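Local coordinates for protein putative acyl-CoA thioester hydrolase YbhC (Escherichia coli K-12, PDB 3GRH) that is an outer-membrane lipoprotein of the pectinesterase family, a putative thioesterase that neither binds pectin nor shows pectinesterase activity, at residues L191-F196 and P224-R229; R245-F250 and D278-S283; Y274-V279 and R296-R301; E305-A310 and L338-D343. All blocks are in the same frame, centred on the assembly; numbering follows the deposited sequence.

Interaction 1 of 4, residues L191-F196 and P224-R229; sequences LCSAVF and PAVALR
Phe196 and Leu228 form a parallel beta bridge, and the backbone bonds run on both sides of it: Phe196 N gives its hydrogen to Ala227 O at 3.1 Å, and Phe196 O takes one from Arg229 N at 2.8 Å. One step back, Val195 N reaches Val226 O from above the carbonyl plane, a more bent bond (142° at the hydrogen). The pairing then passes to a side chain, since Val226 N points almost straight (173°) at Ser193 OG, 3.1 Å away. With chi1 at 68°, that hydroxyl sits between its own backbone N and carbonyl carbon, where it also bonds Val190 O. These are successive coils of the right-handed parallel beta-helix of the pectinesterase family, meeting where the chain turns into strands 196-198 and 228-230. Phe196 and Leu228 project side by side, Leu228 CD1 lying 3.3 Å from Phe196 CD2, while Ala194 CB rests against both Val226 CG1 and Arg229 CB. Arg229, fully extended, crosses Leu191 at about a right angle; Leu191 CD2 lies over one face of the guanidinium, toward its rim. Asp231, in a salt bridge, and Asn258 hold the polar end of that arginine.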
loop_
_atom_site.group_PDB
_atom_site.type_symbol
_atom_site.label_atom_id
_atom_site.label_comp_id
_atom_site.label_asym_id
_atom_site.label_seq_id
_atom_site.Cartn_x
_atom_site.Cartn_y
_atom_site.Cartn_z
ATOM N N LEU A 191 -2.697 -3.245 13.057
ATOM C CA LEU A 191 -3.594 -2.133 12.708
ATOM C C LEU A 191 -3.421 -0.892 13.611
ATOM O O LEU A 191 -4.157 0.097 13.434
ATOM C CB LEU A 191 -5.075 -2.581 12.724
ATOM C CG LEU A 191 -5.454 -3.535 11.584
ATOM C CD1 LEU A 191 -6.927 -3.641 11.441
ATOM C CD2 LEU A 191 -4.897 -3.067 10.223
ATOM N N CYS A 192 -2.512 -0.933 14.569
ATOM C CA CYS A 192 -2.156 0.223 15.346
ATOM C C CYS A 192 -0.709 0.574 15.202
ATOM O O CYS A 192 -0.224 1.476 15.893
ATOM C CB CYS A 192 -2.374 -0.048 16.802
ATOM S SG CYS A 192 -4.131 -0.390 17.185
ATOM N N SER A 193 0.036 -0.122 14.360
ATOM C CA SER A 193 1.488 0.118 14.289
ATOM C C SER A 193 1.875 1.165 13.260
ATOM O O SER A 193 3.022 1.396 13.059
ATOM C CB SER A 193 2.246 -1.196 13.935
ATOM O OG SER A 193 1.943 -1.582 12.583
ATOM N N ALA A 194 0.915 1.800 12.604
ATOM C CA ALA A 194 1.245 2.755 11.546
ATOM C C ALA A 194 1.815 4.049 12.018
ATOM O O ALA A 194 1.223 4.658 12.928
ATOM C CB ALA A 194 -0.009 3.014 10.585
ATOM N N VAL A 195 2.832 4.554 11.331
ATOM C CA VAL A 195 3.376 5.902 11.612
ATOM C C VAL A 195 2.419 6.944 11.058
ATOM O O VAL A 195 2.125 7.932 11.692
ATOM C CB VAL A 195 4.803 6.065 11.008
ATOM C CG1 VAL A 195 5.288 7.511 11.203
ATOM C CG2 VAL A 195 5.759 5.018 11.626
ATOM N N PHE A 196 2.005 6.759 9.809
ATOM C CA PHE A 196 1.118 7.665 9.099
ATOM C C PHE A 196 -0.130 6.863 8.830
ATOM O O PHE A 196 -0.082 5.856 8.144
ATOM C CB PHE A 196 1.777 8.127 7.780
ATOM C CG PHE A 196 1.166 9.277 7.161
ATOM C CD1 PHE A 196 1.816 10.521 7.128
ATOM C CD2 PHE A 196 -0.065 9.212 6.646
ATOM C CE1 PHE A 196 1.236 11.588 6.548
ATOM C CE2 PHE A 196 -0.702 10.371 6.084
ATOM C CZ PHE A 196 -0.003 11.534 6.057
ATOM N N PRO A 224 5.238 -6.726 12.776
ATOM C CA PRO A 224 4.502 -5.798 11.898
ATOM C C PRO A 224 4.861 -4.381 12.285
ATOM O O PRO A 224 4.767 -3.985 13.437
ATOM C CB PRO A 224 3.047 -6.115 12.196
ATOM C CG PRO A 224 3.086 -7.375 12.954
ATOM C CD PRO A 224 4.334 -7.475 13.662
ATOM N N ALA A 225 5.206 -3.558 11.318
ATOM C CA ALA A 225 5.553 -2.220 11.588
ATOM C C ALA A 225 5.222 -1.352 10.357
ATOM O O ALA A 225 6.099 -1.015 9.520
ATOM C CB ALA A 225 6.999 -2.169 11.936
ATOM N N VAL A 226 3.972 -0.927 10.336
ATOM C CA VAL A 226 3.464 -0.203 9.193
ATOM C C VAL A 226 4.037 1.187 9.129
ATOM O O VAL A 226 4.092 1.903 10.136
ATOM C CB VAL A 226 1.896 -0.162 9.255
ATOM C CG1 VAL A 226 1.358 0.656 8.081
ATOM C CG2 VAL A 226 1.302 -1.560 9.297
ATOM N N ALA A 227 4.450 1.589 7.925
ATOM C CA ALA A 227 4.877 2.934 7.645
ATOM C C ALA A 227 3.653 3.782 7.332
ATOM O O ALA A 227 3.394 4.725 7.984
ATOM C CB ALA A 227 5.850 2.966 6.519
ATOM N N LEU A 228 2.909 3.413 6.291
ATOM C CA LEU A 228 1.741 4.197 5.807
ATOM C C LEU A 228 0.563 3.254 5.800
ATOM O O LEU A 228 0.593 2.264 5.138
ATOM C CB LEU A 228 1.992 4.677 4.412
ATOM C CG LEU A 228 0.848 5.448 3.798
ATOM C CD1 LEU A 228 0.288 6.606 4.581
ATOM C CD2 LEU A 228 1.387 5.944 2.428
ATOM N N ARG A 229 -0.519 3.663 6.452
ATOM C CA ARG A 229 -1.818 3.021 6.355
ATOM C C ARG A 229 -2.805 3.985 5.775
ATOM O O ARG A 229 -2.876 5.142 6.220
ATOM C CB ARG A 229 -2.278 2.629 7.697
ATOM C CG ARG A 229 -3.675 2.127 7.748
ATOM C CD ARG A 229 -4.127 1.559 9.024
ATOM N NE ARG A 229 -5.578 1.333 9.055
ATOM C CZ ARG A 229 -6.228 1.027 10.170
ATOM N NH1 ARG A 229 -5.577 0.839 11.315
ATOM N NH2 ARG A 229 -7.531 0.955 10.133
#

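Interaction 2 of 4, residues R245-F250 and D278-S283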
loop_
_atom_site.group_PDB
_atom_site.type_symbol
_atom_site.label_atom_id
_atom_site.label_comp_id
_atom_site.label_asym_id
_atom_site.label_seq_id
_atom_site.Cartn_x
_atom_site.Cartn_y
_atom_site.Cartn_z
ATOM N N ARG A 245 9.962 -2.685 6.740
ATOM C CA ARG A 245 10.428 -4.085 6.679
ATOM C C ARG A 245 9.167 -4.921 6.555
ATOM O O ARG A 245 8.693 -5.119 5.452
ATOM C CB ARG A 245 11.281 -4.470 7.816
ATOM C CG ARG A 245 12.563 -3.713 7.910
ATOM C CD ARG A 245 13.525 -4.051 6.891
ATOM N NE ARG A 245 14.758 -3.253 7.089
ATOM C CZ ARG A 245 15.093 -2.178 6.376
ATOM N NH1 ARG A 245 14.336 -1.712 5.402
ATOM N NH2 ARG A 245 16.280 -1.563 6.610
ATOM N N GLN A 246 8.526 -5.296 7.666
ATOM C CA GLN A 246 7.267 -6.077 7.570
ATOM C C GLN A 246 6.055 -5.190 7.576
ATOM O O GLN A 246 5.898 -4.375 8.425
ATOM C CB GLN A 246 7.196 -7.112 8.704
ATOM C CG GLN A 246 6.116 -8.081 8.596
ATOM C CD GLN A 246 5.969 -8.964 9.767
ATOM O OE1 GLN A 246 6.958 -9.372 10.335
ATOM N NE2 GLN A 246 4.705 -9.222 10.197
ATOM N N ASN A 247 5.212 -5.347 6.562
ATOM C CA ASN A 247 3.941 -4.639 6.398
ATOM C C ASN A 247 4.153 -3.129 6.204
ATOM O O ASN A 247 3.340 -2.321 6.702
ATOM C CB ASN A 247 3.020 -4.856 7.595
ATOM C CG ASN A 247 2.586 -6.282 7.785
ATOM O OD1 ASN A 247 2.890 -6.882 8.842
ATOM N ND2 ASN A 247 1.883 -6.848 6.806
ATOM N N THR A 248 5.096 -2.714 5.351
ATOM C CA THR A 248 5.349 -1.346 5.080
ATOM C C THR A 248 4.160 -0.454 4.694
ATOM O O THR A 248 3.984 0.600 5.289
ATOM C CB THR A 248 6.391 -1.304 3.974
ATOM O OG1 THR A 248 7.569 -1.997 4.415
ATOM C CG2 THR A 248 6.733 0.101 3.659
ATOM N N PHE A 249 3.370 -0.911 3.739
ATOM C CA PHE A 249 2.230 -0.173 3.227
ATOM C C PHE A 249 0.995 -1.047 3.448
ATOM O O PHE A 249 0.979 -2.175 2.997
ATOM C CB PHE A 249 2.492 0.132 1.770
ATOM C CG PHE A 249 1.386 0.935 1.108
ATOM C CD1 PHE A 249 0.758 2.019 1.750
ATOM C CD2 PHE A 249 1.008 0.659 -0.163
ATOM C CE1 PHE A 249 -0.206 2.767 1.090
ATOM C CE2 PHE A 249 0.015 1.400 -0.800
ATOM C CZ PHE A 249 -0.561 2.429 -0.195
ATOM N N PHE A 250 -0.034 -0.511 4.138
ATOM C CA PHE A 250 -1.214 -1.276 4.493
ATOM C C PHE A 250 -2.423 -0.490 4.033
ATOM O O PHE A 250 -2.568 0.676 4.379
ATOM C CB PHE A 250 -1.282 -1.471 5.996
ATOM C CG PHE A 250 -1.940 -2.758 6.393
ATOM C CD1 PHE A 250 -1.191 -3.776 6.905
ATOM C CD2 PHE A 250 -3.252 -3.016 6.080
ATOM C CE1 PHE A 250 -1.765 -5.016 7.218
ATOM C CE2 PHE A 250 -3.857 -4.232 6.379
ATOM C CZ PHE A 250 -3.125 -5.229 6.957
ATOM N N ASP A 278 10.394 -6.192 3.488
ATOM C CA ASP A 278 10.701 -7.609 3.302
ATOM C C ASP A 278 9.478 -8.523 3.226
ATOM O O ASP A 278 9.181 -9.080 2.176
ATOM C CB ASP A 278 11.767 -8.117 4.313
ATOM C CG ASP A 278 11.525 -7.711 5.757
ATOM O OD1 ASP A 278 10.375 -7.712 6.268
ATOM O OD2 ASP A 278 12.566 -7.501 6.450
ATOM N N VAL A 279 8.764 -8.659 4.321
ATOM C CA VAL A 279 7.613 -9.566 4.448
ATOM C C VAL A 279 6.323 -8.770 4.344
ATOM O O VAL A 279 6.033 -7.878 5.104
ATOM C CB VAL A 279 7.682 -10.262 5.790
ATOM C CG1 VAL A 279 6.410 -11.082 6.090
ATOM C CG2 VAL A 279 8.922 -11.155 5.816
ATOM N N ASP A 280 5.529 -9.105 3.343
ATOM C CA ASP A 280 4.230 -8.492 3.094
ATOM C C ASP A 280 4.353 -7.000 2.990
ATOM O O ASP A 280 3.677 -6.267 3.735
ATOM C CB ASP A 280 3.246 -8.972 4.165
ATOM C CG ASP A 280 3.075 -10.486 4.208
ATOM O OD1 ASP A 280 3.363 -11.213 3.244
ATOM O OD2 ASP A 280 2.571 -11.008 5.278
ATOM N N ILE A 281 5.135 -6.549 2.016
ATOM C CA ILE A 281 5.484 -5.170 1.893
ATOM C C ILE A 281 4.231 -4.335 1.625
ATOM O O ILE A 281 4.115 -3.239 2.121
ATOM C CB ILE A 281 6.518 -5.004 0.823
ATOM C CG1 ILE A 281 7.761 -5.882 1.076
ATOM C CG2 ILE A 281 6.896 -3.535 0.657
ATOM C CD1 ILE A 281 8.700 -5.800 -0.099
ATOM N N VAL A 282 3.348 -4.812 0.771
ATOM C CA VAL A 282 2.068 -4.119 0.448
ATOM C C VAL A 282 0.944 -5.091 0.817
ATOM O O VAL A 282 0.890 -6.163 0.305
ATOM C CB VAL A 282 1.960 -3.777 -1.040
ATOM C CG1 VAL A 282 0.557 -3.292 -1.313
ATOM C CG2 VAL A 282 3.066 -2.761 -1.393
ATOM N N SER A 283 0.162 -4.739 1.821
ATOM C CA SER A 283 -0.843 -5.602 2.385
ATOM C C SER A 283 -2.183 -4.945 2.466
ATOM O O SER A 283 -2.269 -3.713 2.574
ATOM C CB SER A 283 -0.416 -5.884 3.856
ATOM O OG SER A 283 0.817 -6.584 4.008
#
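Asn247 turns its amide edge to Ser283: ND2 donates to Ser283 OG at 3.0 Å, with the hydroxyl practically in the amide plane. Ser283 OG passes its own hydrogen to Asp280 O, 2.9 Å away and above that carbonyl's plane, so one serine oxygen links the amide to the backbone of Asp280, the predicted nucleophile. On the other side of the amide, Asn247 OD1 receives a longer bond from Gln246 NE2, which also bonds Asn222. Were Asn247 replaced by an alanine, Ser283 OG would probably lose this donor and Gln246 NE2 one of its acceptors. Ser283 CB lies over the face of the Phe250 ring, 4.0 Å from its centroid, a CH-pi contact off toward the rim. Gln246 and Val279 run side by side, as do Thr248 with Ile281 and Phe249 with Val282. Arg245 instead crosses Asp278 at about a right angle, its CB and CD each 3.6 Å from Asp278 OD2, while its guanidinium goes to Asp216 and Glu276. Backbone bonds of parallel pairing, such as Phe249 N to Ile281 O at 2.9 Å, join the two coils. Leu228 and Thr230 of strand 228-230 touch Phe249, Phe290 of strand 287-291 packs on both Phe249 and Val282, and strand 307-311 adjoins Val282 and Ser283.

Interaction 3 of 4, residues Y274-V279 and R296-R301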
loop_
_atom_site.group_PDB
_atom_site.type_symbol
_atom_site.label_atom_id
_atom_site.label_comp_id
_atom_site.label_asym_id
_atom_site.label_seq_id
_atom_site.Cartn_x
_atom_site.Cartn_y
_atom_site.Cartn_z
ATOM N N TYR A 274 8.494 4.700 -4.408
ATOM C CA TYR A 274 9.475 3.693 -4.050
ATOM C C TYR A 274 9.006 3.087 -2.781
ATOM O O TYR A 274 8.791 3.807 -1.840
ATOM C CB TYR A 274 10.823 4.308 -3.883
ATOM C CG TYR A 274 11.879 3.379 -3.355
ATOM C CD1 TYR A 274 12.509 2.503 -4.169
ATOM C CD2 TYR A 274 12.204 3.371 -2.042
ATOM C CE1 TYR A 274 13.443 1.623 -3.691
ATOM C CE2 TYR A 274 13.190 2.528 -1.578
ATOM C CZ TYR A 274 13.748 1.645 -2.391
ATOM O OH TYR A 274 14.757 0.757 -1.964
ATOM N N ILE A 275 8.880 1.755 -2.726
ATOM C CA ILE A 275 8.375 1.063 -1.527
ATOM C C ILE A 275 9.337 -0.063 -1.190
ATOM O O ILE A 275 9.735 -0.809 -2.069
ATOM C CB ILE A 275 6.972 0.501 -1.795
ATOM C CG1 ILE A 275 6.075 1.616 -2.235
ATOM C CG2 ILE A 275 6.453 -0.183 -0.492
ATOM C CD1 ILE A 275 4.601 1.154 -2.496
ATOM N N GLU A 276 9.815 -0.066 0.043
ATOM C CA GLU A 276 10.880 -1.012 0.480
ATOM C C GLU A 276 10.355 -1.795 1.675
ATOM O O GLU A 276 9.665 -1.264 2.533
ATOM C CB GLU A 276 12.079 -0.188 0.919
ATOM C CG GLU A 276 13.290 -0.939 1.360
ATOM C CD GLU A 276 14.461 -0.014 1.563
ATOM O OE1 GLU A 276 14.985 0.579 0.561
ATOM O OE2 GLU A 276 14.923 0.088 2.741
ATOM N N GLY A 277 10.679 -3.070 1.716
ATOM C CA GLY A 277 10.402 -3.888 2.868
ATOM C C GLY A 277 10.904 -5.285 2.662
ATOM O O GLY A 277 11.738 -5.537 1.803
ATOM N N ASP A 278 10.394 -6.192 3.488
ATOM C CA ASP A 278 10.701 -7.609 3.302
ATOM C C ASP A 278 9.478 -8.523 3.226
ATOM O O ASP A 278 9.181 -9.080 2.176
ATOM C CB ASP A 278 11.767 -8.117 4.313
ATOM C CG ASP A 278 11.525 -7.711 5.757
ATOM O OD1 ASP A 278 10.375 -7.712 6.268
ATOM O OD2 ASP A 278 12.566 -7.501 6.450
ATOM N N VAL A 279 8.764 -8.659 4.321
ATOM C CA VAL A 279 7.613 -9.566 4.448
ATOM C C VAL A 279 6.323 -8.770 4.344
ATOM O O VAL A 279 6.033 -7.878 5.104
ATOM C CB VAL A 279 7.682 -10.262 5.790
ATOM C CG1 VAL A 279 6.410 -11.082 6.090
ATOM C CG2 VAL A 279 8.922 -11.155 5.816
ATOM N N ARG A 296 11.308 -2.698 -3.667
ATOM C CA ARG A 296 12.634 -3.257 -3.299
ATOM C C ARG A 296 12.481 -4.127 -2.086
ATOM O O ARG A 296 11.964 -3.694 -1.021
ATOM C CB ARG A 296 13.643 -2.157 -3.006
ATOM C CG ARG A 296 14.986 -2.646 -2.461
ATOM C CD ARG A 296 15.958 -2.922 -3.584
ATOM N NE ARG A 296 16.166 -1.707 -4.396
ATOM C CZ ARG A 296 17.025 -1.575 -5.404
ATOM N NH1 ARG A 296 17.851 -2.568 -5.774
ATOM N NH2 ARG A 296 17.070 -0.418 -6.046
ATOM N N VAL A 297 12.926 -5.378 -2.248
ATOM C CA VAL A 297 13.039 -6.292 -1.125
ATOM C C VAL A 297 14.401 -6.193 -0.506
ATOM O O VAL A 297 15.397 -6.339 -1.245
ATOM C CB VAL A 297 12.791 -7.745 -1.572
ATOM C CG1 VAL A 297 13.129 -8.718 -0.383
ATOM C CG2 VAL A 297 11.392 -7.914 -1.981
ATOM N N VAL A 298 14.463 -5.988 0.813
ATOM C CA VAL A 298 15.738 -5.893 1.551
ATOM C C VAL A 298 15.925 -7.155 2.352
ATOM O O VAL A 298 14.941 -7.785 2.745
ATOM C CB VAL A 298 15.844 -4.641 2.414
ATOM C CG1 VAL A 298 15.784 -3.397 1.530
ATOM C CG2 VAL A 298 14.710 -4.570 3.450
ATOM N N ASN A 299 17.171 -7.551 2.592
ATOM C CA ASN A 299 17.407 -8.764 3.369
ATOM C C ASN A 299 18.273 -8.512 4.615
ATOM O O ASN A 299 18.887 -9.444 5.144
ATOM C CB ASN A 299 18.013 -9.878 2.510
ATOM C CG ASN A 299 19.406 -9.586 2.097
ATOM O OD1 ASN A 299 19.864 -8.434 2.138
ATOM N ND2 ASN A 299 20.103 -10.620 1.617
ATOM N N SER A 300 18.204 -7.289 5.144
ATOM C CA SER A 300 18.976 -6.906 6.326
ATOM C C SER A 300 18.348 -7.411 7.638
ATOM O O SER A 300 19.062 -7.616 8.675
ATOM C CB SER A 300 19.159 -5.397 6.375
ATOM O OG SER A 300 17.990 -4.740 5.973
ATOM N N ARG A 301 17.039 -7.613 7.642
ATOM C CA ARG A 301 16.373 -8.075 8.854
ATOM C C ARG A 301 16.138 -9.584 8.780
ATOM O O ARG A 301 16.320 -10.316 9.761
ATOM C CB ARG A 301 15.036 -7.348 9.080
ATOM C CG ARG A 301 14.359 -7.706 10.356
ATOM C CD ARG A 301 12.987 -7.145 10.368
ATOM N NE ARG A 301 12.087 -7.756 9.375
ATOM C CZ ARG A 301 11.183 -8.686 9.650
ATOM N NH1 ARG A 301 11.093 -9.183 10.890
ATOM N NH2 ARG A 301 10.374 -9.142 8.708
HETATM O O HOH W 1 14.981 -7.829 5.630
#
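Asp278 and Arg301 make the ionic part of this contact, a side-on salt bridge in which NE and NH2 of the arginine each take one carboxylate oxygen. Arg301 NE reaches the syn lone pair of Asp278 OD2 at 3.0 Å, whereas Arg301 NH2 meets Asp278 OD1 at 2.8 Å from above the carboxylate plane; the two flat groups are turned 48° against each other. The arginine bends at chi3 (67°) to present this edge, and its NH1 is taken by the carbonyls of Asp219 and Gly221. A water extends the polar group, donating to Asp278 OD2 and Val298 O and accepting from Arg301 N. The backbone bonds Arg296 N to Ile275 O, Gly277 N to Arg296 O and Val298 N to Gly277 O, the last at 2.9 Å, join strands 274-277 and 294-297, parallel neighbours in adjacent coils of the beta-helix. Apolar contact comes from Val298 CG1, which presses on Glu276 CG at 3.5 Å, the two side chains crossing at about a right angle. Tyr274 crosses Arg296 obliquely, its OH 3.3 Å from Arg296 CB; the hydroxyl donates to Glu276 OE1, while the Arg296 guanidinium turns to Glu294. With an alanine in place of Asp278, Arg301 would probably lose its ionic mate and the water one of its acceptors. The carboxylate of Asp278 is buried, and the arginine, the water and the N-H of Val279 between them grip both oxygens; such a setting probably keeps it charged, and it ties the chain two residues before Asp280 to the next coil.

Interaction 4 of 4, residues E305-A310 and L338-D343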
loop_
_atom_site.group_PDB
_atom_site.type_symbol
_atom_site.label_atom_id
_atom_site.label_comp_id
_atom_site.label_asym_id
_atom_site.label_seq_id
_atom_site.Cartn_x
_atom_site.Cartn_y
_atom_site.Cartn_z
ATOM N N GLU A 305 12.870 -15.187 3.954
ATOM C CA GLU A 305 11.601 -15.026 3.269
ATOM C C GLU A 305 11.360 -13.578 2.942
ATOM O O GLU A 305 11.905 -12.679 3.593
ATOM C CB GLU A 305 10.465 -15.524 4.151
ATOM C CG GLU A 305 10.351 -14.717 5.484
ATOM C CD GLU A 305 9.319 -15.309 6.460
ATOM O OE1 GLU A 305 8.400 -16.038 6.019
ATOM O OE2 GLU A 305 9.447 -15.032 7.693
ATOM N N ALA A 306 10.552 -13.367 1.905
ATOM C CA ALA A 306 10.161 -12.039 1.513
ATOM C C ALA A 306 9.024 -12.181 0.572
ATOM O O ALA A 306 9.010 -13.082 -0.206
ATOM C CB ALA A 306 11.294 -11.347 0.769
ATOM N N TYR A 307 8.048 -11.299 0.672
ATOM C CA TYR A 307 6.816 -11.348 -0.120
ATOM C C TYR A 307 6.373 -9.942 -0.426
ATOM O O TYR A 307 6.100 -9.224 0.504
ATOM C CB TYR A 307 5.653 -12.044 0.604
ATOM C CG TYR A 307 6.028 -13.289 1.362
ATOM C CD1 TYR A 307 6.141 -14.526 0.740
ATOM C CD2 TYR A 307 6.363 -13.182 2.700
ATOM C CE1 TYR A 307 6.541 -15.640 1.491
ATOM C CE2 TYR A 307 6.804 -14.302 3.419
ATOM C CZ TYR A 307 6.866 -15.500 2.795
ATOM O OH TYR A 307 7.243 -16.636 3.545
ATOM N N VAL A 308 6.254 -9.554 -1.691
ATOM C CA VAL A 308 5.945 -8.210 -1.994
ATOM C C VAL A 308 4.510 -7.865 -1.682
ATOM O O VAL A 308 4.211 -6.926 -0.976
ATOM C CB VAL A 308 6.278 -7.831 -3.432
ATOM C CG1 VAL A 308 5.949 -6.350 -3.704
ATOM C CG2 VAL A 308 7.781 -8.160 -3.677
ATOM N N PHE A 309 3.570 -8.651 -2.233
ATOM C CA PHE A 309 2.152 -8.346 -2.104
ATOM C C PHE A 309 1.407 -9.336 -1.243
ATOM O O PHE A 309 1.553 -10.558 -1.410
ATOM C CB PHE A 309 1.498 -8.365 -3.504
ATOM C CG PHE A 309 1.962 -7.302 -4.398
ATOM C CD1 PHE A 309 1.614 -5.975 -4.194
ATOM C CD2 PHE A 309 2.728 -7.643 -5.465
ATOM C CE1 PHE A 309 2.141 -4.998 -5.007
ATOM C CE2 PHE A 309 3.177 -6.678 -6.327
ATOM C CZ PHE A 309 2.892 -5.366 -6.078
ATOM N N ALA A 310 0.587 -8.827 -0.307
ATOM C CA ALA A 310 -0.264 -9.663 0.551
ATOM C C ALA A 310 -1.664 -9.111 0.614
ATOM O O ALA A 310 -2.078 -8.479 1.613
ATOM C CB ALA A 310 0.341 -9.699 1.958
ATOM N N LEU A 338 6.819 -12.882 -5.026
ATOM C CA LEU A 338 5.978 -11.747 -5.428
ATOM C C LEU A 338 4.842 -11.552 -4.493
ATOM O O LEU A 338 4.294 -10.423 -4.377
ATOM C CB LEU A 338 5.507 -11.927 -6.825
ATOM C CG LEU A 338 6.542 -11.954 -7.923
ATOM C CD1 LEU A 338 5.825 -12.316 -9.236
ATOM C CD2 LEU A 338 7.215 -10.603 -7.974
ATOM N N GLY A 339 4.407 -12.613 -3.780
ATOM C CA GLY A 339 3.311 -12.393 -2.878
ATOM C C GLY A 339 2.739 -13.646 -2.252
ATOM O O GLY A 339 3.207 -14.751 -2.497
ATOM N N ARG A 340 1.690 -13.446 -1.474
ATOM C CA ARG A 340 0.911 -14.542 -0.832
ATOM C C ARG A 340 -0.381 -13.921 -0.379
ATOM O O ARG A 340 -0.513 -12.721 -0.181
ATOM C CB ARG A 340 1.598 -15.191 0.345
ATOM C CG ARG A 340 1.977 -14.228 1.416
ATOM C CD ARG A 340 2.730 -14.933 2.507
ATOM N NE ARG A 340 3.090 -14.049 3.608
ATOM C CZ ARG A 340 3.668 -14.460 4.734
ATOM N NH1 ARG A 340 3.981 -15.745 4.938
ATOM N NH2 ARG A 340 3.931 -13.587 5.688
ATOM N N SER A 341 -1.427 -14.723 -0.308
ATOM C CA SER A 341 -2.693 -14.159 0.109
ATOM C C SER A 341 -2.733 -13.974 1.617
ATOM O O SER A 341 -2.196 -14.794 2.361
ATOM C CB SER A 341 -3.839 -15.102 -0.352
ATOM O OG SER A 341 -5.140 -14.632 0.070
ATOM N N LEU A 342 -3.335 -12.871 2.063
ATOM C CA LEU A 342 -3.461 -12.551 3.488
ATOM C C LEU A 342 -4.856 -12.995 3.905
ATOM O O LEU A 342 -5.821 -12.244 3.790
ATOM C CB LEU A 342 -3.254 -11.032 3.709
ATOM C CG LEU A 342 -3.368 -10.428 5.087
ATOM C CD1 LEU A 342 -2.426 -11.123 6.029
ATOM C CD2 LEU A 342 -3.035 -8.949 5.026
ATOM N N ASP A 343 -4.942 -14.262 4.355
ATOM C CA ASP A 343 -6.224 -14.922 4.582
ATOM C C ASP A 343 -6.736 -14.604 6.000
ATOM O O ASP A 343 -6.751 -15.424 6.900
ATOM C CB ASP A 343 -6.092 -16.407 4.370
ATOM C CG ASP A 343 -6.092 -16.822 2.932
ATOM O OD1 ASP A 343 -6.173 -15.968 2.004
ATOM O OD2 ASP A 343 -6.008 -18.069 2.763
#
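Arg340 lies flat on Tyr307, and this stack is the close-packed heart of the contact. The guanidinium and the ring are 9° from parallel with centres 3.9 Å apart; Tyr307 CE2 sits beneath the middle of the guanidinium, 3.4 Å from Arg340 CZ. Further back along the arginine, Arg340 CD stands almost straight above the ring centre, so a CH-pi contact accompanies the cation-pi one. Arg340 gets there with CG between its backbone N and carbonyl carbon (chi1 56°) and the chain extended from there to NE. The backbones are close too: Phe309 N donates to Leu338 O, and Arg340 N to Phe309 O, both at 2.9 Å, around a parallel bridge between Phe309 and Gly339. Gly339 comes so near Phe309 O that a beta carbon would clash with it.

Elsewhere the side chains fit less closely. Those of Ala310 and Leu342 meet only at 4.2 Å, CB to CB. On the solvent side, the partly exposed Glu305 does not bridge to Arg340: its OE1 lies 4.6 Å from Arg340 NH1, well out of the guanidinium plane, and instead accepts a hydrogen bond from Tyr307 OH at 2.8 Å through its anti lone pair. Arg340 NE is salt-bridged to Asp280. Tyr307 thus probably serves as a second-shell residue, helping to set the tilt of a guanidinium that, by similarity, binds substrate beside that aspartate.

All four contacts join coils of one right-handed parallel beta-helix. Along the chain interaction 1 closes before interaction 2 opens; interaction 3 begins within the span of interaction 2, sharing Asp278 and Val279 with it, and interaction 4 follows. Interactions 1 and 2 meet through neighbouring strands 228-230 and 249-251, their centres about 10 Å apart. Interaction 2 has its centre about 8 Å from that of interaction 3 and about 9 Å from that of interaction 4, whereas interactions 1 and 4, about 17 Å apart between centres, do not touch. Interaction 2 is therefore the hub: it carries Asp280, whose salt bridge to Arg340 of interaction 4 brings the predicted nucleophile and probable substrate-binding arginine together from different coils.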